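Local atomic coordinates of alpha-actinin-like protein 1 (Schizosaccharomyces pombe, PDB entry 5BVR), a protein that binds actin filaments laterally and takes part in actin-ring formation and organization, cytokinesis and septation. Residues 39-49 and 70-81. Sequence-based numbering, arbitrary orientation.
Sequences LSDGILLIQLL and RLENVNKALEYI
Asn73 sets its CG anti to its own carbonyl carbon (chi1 -74°), which swings the amide over to the turn Leu39-Gly42, where ND2 donates to Asp41 O at 3.0 Å. The bond is nearly straight, runs close to the C=O axis and lies almost in the amide plane. Asn61 O takes a second bond from ND2, so the amide ties two loops to helix 67-83; an alanine here would probably leave Asp41 O and Asn61 O without this donor and the turn less firmly tied to the helix. Gly42, the N-cap residue with positive phi, passes so close that its CA lies 3.7 Å from Val74 CG2, and a CB would clash with Asn73. Asp41 OD1 accepts from Ile43 N in an Asx turn, while the aliphatic part of Arg70 lies against Asp41 CA and CB. Farther along, Ala77 CB meets Leu45 CD2 at 3.7 Å and Leu49 CD1 at 3.6 Å. The side chains of Leu49 and Ile81 cross at about a right angle, and Ile46 CD1 rests on Asn73 O. The helix segments, inclined at 26° with axes coming within 8.8 Å, form a near-parallel pair in the first calponin-homology domain of alpha-actinin's tandem-CH actin-binding domain.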
# COMPACT_ATOMS: atom_id res chain seq x y z
N LEU A 39 -8.19 11.47 10.84
CA LEU A 39 -6.91 11.43 11.56
C LEU A 39 -6.72 12.65 12.45
O LEU A 39 -5.70 12.74 13.12
CB LEU A 39 -5.73 11.39 10.59
CG LEU A 39 -5.76 10.28 9.54
CD1 LEU A 39 -4.46 10.29 8.74
CD2 LEU A 39 -6.00 8.94 10.16
N SER A 40 -7.66 13.58 12.43
CA SER A 40 -7.47 14.88 13.07
C SER A 40 -7.21 14.84 14.55
O SER A 40 -6.52 15.72 15.04
CB SER A 40 -8.62 15.79 12.71
OG SER A 40 -8.55 16.06 11.32
N ASP A 41 -7.71 13.84 15.26
CA ASP A 41 -7.47 13.77 16.71
C ASP A 41 -6.23 12.96 17.10
O ASP A 41 -5.94 12.78 18.29
CB ASP A 41 -8.71 13.26 17.46
CG ASP A 41 -9.06 11.82 17.15
OD1 ASP A 41 -8.22 11.05 16.63
OD2 ASP A 41 -10.23 11.45 17.42
N GLY A 42 -5.52 12.45 16.10
CA GLY A 42 -4.26 11.76 16.33
C GLY A 42 -4.35 10.30 16.72
O GLY A 42 -3.32 9.61 16.68
N ILE A 43 -5.53 9.81 17.06
CA ILE A 43 -5.63 8.49 17.68
C ILE A 43 -5.33 7.38 16.66
O ILE A 43 -4.56 6.47 16.95
CB ILE A 43 -6.99 8.26 18.33
CG1 ILE A 43 -7.11 9.17 19.55
CG2 ILE A 43 -7.19 6.79 18.73
CD1 ILE A 43 -8.51 9.26 20.09
N LEU A 44 -5.95 7.43 15.49
CA LEU A 44 -5.75 6.36 14.51
C LEU A 44 -4.33 6.36 13.97
O LEU A 44 -3.77 5.30 13.65
CB LEU A 44 -6.77 6.43 13.39
CG LEU A 44 -8.21 6.13 13.80
CD1 LEU A 44 -9.09 6.14 12.58
CD2 LEU A 44 -8.37 4.81 14.57
N LEU A 45 -3.73 7.54 13.87
CA LEU A 45 -2.33 7.61 13.47
C LEU A 45 -1.44 6.94 14.52
O LEU A 45 -0.58 6.13 14.20
CB LEU A 45 -1.92 9.06 13.25
CG LEU A 45 -0.53 9.34 12.72
CD1 LEU A 45 -0.29 8.57 11.41
CD2 LEU A 45 -0.37 10.85 12.51
N ILE A 46 -1.65 7.23 15.79
CA ILE A 46 -0.87 6.57 16.82
C ILE A 46 -1.06 5.06 16.77
O ILE A 46 -0.08 4.31 16.82
CB ILE A 46 -1.26 7.10 18.20
CG1 ILE A 46 -0.71 8.52 18.36
CG2 ILE A 46 -0.73 6.18 19.34
CD1 ILE A 46 -1.30 9.27 19.56
N GLN A 47 -2.30 4.62 16.67
CA GLN A 47 -2.58 3.20 16.61
C GLN A 47 -1.95 2.55 15.37
O GLN A 47 -1.36 1.47 15.48
CB GLN A 47 -4.09 2.95 16.68
CG GLN A 47 -4.66 3.34 18.05
CD GLN A 47 -6.18 3.21 18.15
OE1 GLN A 47 -6.91 3.49 17.21
NE2 GLN A 47 -6.64 2.77 19.31
N LEU A 48 -2.05 3.19 14.22
CA LEU A 48 -1.35 2.70 13.02
C LEU A 48 0.14 2.48 13.30
O LEU A 48 0.70 1.42 12.98
CB LEU A 48 -1.51 3.67 11.84
CG LEU A 48 -0.76 3.25 10.57
CD1 LEU A 48 -1.38 2.02 9.93
CD2 LEU A 48 -0.72 4.40 9.59
N LEU A 49 0.78 3.47 13.91
CA LEU A 49 2.21 3.41 14.15
C LEU A 49 2.58 2.26 15.09
O LEU A 49 3.58 1.59 14.88
CB LEU A 49 2.72 4.74 14.70
CG LEU A 49 2.67 5.89 13.69
CD1 LEU A 49 2.86 7.24 14.40
CD2 LEU A 49 3.73 5.72 12.59
N ARG A 70 -5.62 17.18 20.73
CA ARG A 70 -5.45 16.62 19.39
C ARG A 70 -4.06 16.94 18.90
O ARG A 70 -3.37 16.08 18.35
CB ARG A 70 -6.53 17.16 18.44
CG ARG A 70 -7.95 16.75 18.87
CD ARG A 70 -9.03 16.99 17.81
NE ARG A 70 -9.31 18.39 17.55
CZ ARG A 70 -10.18 19.13 18.24
NH1 ARG A 70 -10.85 18.61 19.26
NH2 ARG A 70 -10.36 20.41 17.91
N LEU A 71 -3.63 18.18 19.08
CA LEU A 71 -2.27 18.55 18.73
C LEU A 71 -1.26 17.71 19.50
O LEU A 71 -0.29 17.24 18.92
CB LEU A 71 -2.03 20.04 18.97
CG LEU A 71 -2.78 20.99 18.03
CD1 LEU A 71 -2.76 22.40 18.58
CD2 LEU A 71 -2.20 20.98 16.62
N GLU A 72 -1.49 17.47 20.79
CA GLU A 72 -0.58 16.65 21.57
C GLU A 72 -0.46 15.25 20.98
O GLU A 72 0.65 14.71 20.85
CB GLU A 72 -1.04 16.54 23.04
CG GLU A 72 -0.76 17.74 23.90
CD GLU A 72 -1.34 17.59 25.29
OE1 GLU A 72 -1.89 16.51 25.59
OE2 GLU A 72 -1.26 18.55 26.07
N ASN A 73 -1.60 14.66 20.64
CA ASN A 73 -1.61 13.32 20.05
C ASN A 73 -0.86 13.29 18.74
O ASN A 73 -0.01 12.43 18.52
CB ASN A 73 -3.02 12.77 19.82
CG ASN A 73 -3.72 12.35 21.11
OD1 ASN A 73 -3.11 12.26 22.18
ND2 ASN A 73 -5.00 12.05 21.00
N VAL A 74 -1.14 14.25 17.87
CA VAL A 74 -0.50 14.23 16.58
C VAL A 74 1.01 14.46 16.73
O VAL A 74 1.82 13.82 16.03
CB VAL A 74 -1.13 15.26 15.63
CG1 VAL A 74 -0.34 15.36 14.35
CG2 VAL A 74 -2.56 14.88 15.31
N ASN A 75 1.39 15.37 17.62
CA ASN A 75 2.79 15.66 17.85
C ASN A 75 3.51 14.39 18.35
O ASN A 75 4.63 14.12 17.94
CB ASN A 75 2.94 16.82 18.84
CG ASN A 75 4.37 17.24 19.03
OD1 ASN A 75 5.02 17.74 18.10
ND2 ASN A 75 4.88 17.07 20.23
N LYS A 76 2.85 13.62 19.22
CA LYS A 76 3.41 12.34 19.67
C LYS A 76 3.71 11.43 18.48
O LYS A 76 4.80 10.86 18.38
CB LYS A 76 2.42 11.65 20.62
CG LYS A 76 2.86 10.32 21.14
CD LYS A 76 1.82 9.78 22.10
CE LYS A 76 2.12 8.38 22.54
NZ LYS A 76 3.24 8.40 23.52
N ALA A 77 2.76 11.33 17.56
CA ALA A 77 2.95 10.51 16.37
C ALA A 77 4.11 11.00 15.52
O ALA A 77 4.93 10.21 15.07
CB ALA A 77 1.68 10.49 15.56
N LEU A 78 4.14 12.31 15.28
CA LEU A 78 5.17 12.87 14.42
C LEU A 78 6.54 12.70 15.05
O LEU A 78 7.50 12.38 14.35
CB LEU A 78 4.88 14.34 14.09
CG LEU A 78 3.58 14.63 13.34
CD1 LEU A 78 3.47 16.11 13.02
CD2 LEU A 78 3.46 13.81 12.08
N GLU A 79 6.63 12.87 16.36
CA GLU A 79 7.91 12.70 17.03
C GLU A 79 8.36 11.25 16.92
O GLU A 79 9.56 11.00 16.70
CB GLU A 79 7.83 13.18 18.48
CG GLU A 79 7.78 14.70 18.59
CD GLU A 79 8.97 15.38 17.90
OE1 GLU A 79 10.11 14.91 18.09
OE2 GLU A 79 8.74 16.35 17.15
N TYR A 80 7.44 10.29 17.03
CA TYR A 80 7.80 8.88 16.85
C TYR A 80 8.36 8.64 15.44
O TYR A 80 9.41 8.02 15.26
CB TYR A 80 6.61 7.96 17.13
CG TYR A 80 6.93 6.52 16.80
CD1 TYR A 80 7.66 5.73 17.67
CD2 TYR A 80 6.53 5.98 15.58
CE1 TYR A 80 7.97 4.43 17.36
CE2 TYR A 80 6.84 4.67 15.26
CZ TYR A 80 7.55 3.91 16.15
OH TYR A 80 7.85 2.60 15.81
N ILE A 81 7.66 9.16 14.44
CA ILE A 81 8.08 9.01 13.06
C ILE A 81 9.49 9.59 12.83
O ILE A 81 10.37 8.93 12.22
CB ILE A 81 7.05 9.66 12.12
CG1 ILE A 81 5.74 8.86 12.20
CG2 ILE A 81 7.56 9.69 10.67
CD1 ILE A 81 4.53 9.56 11.54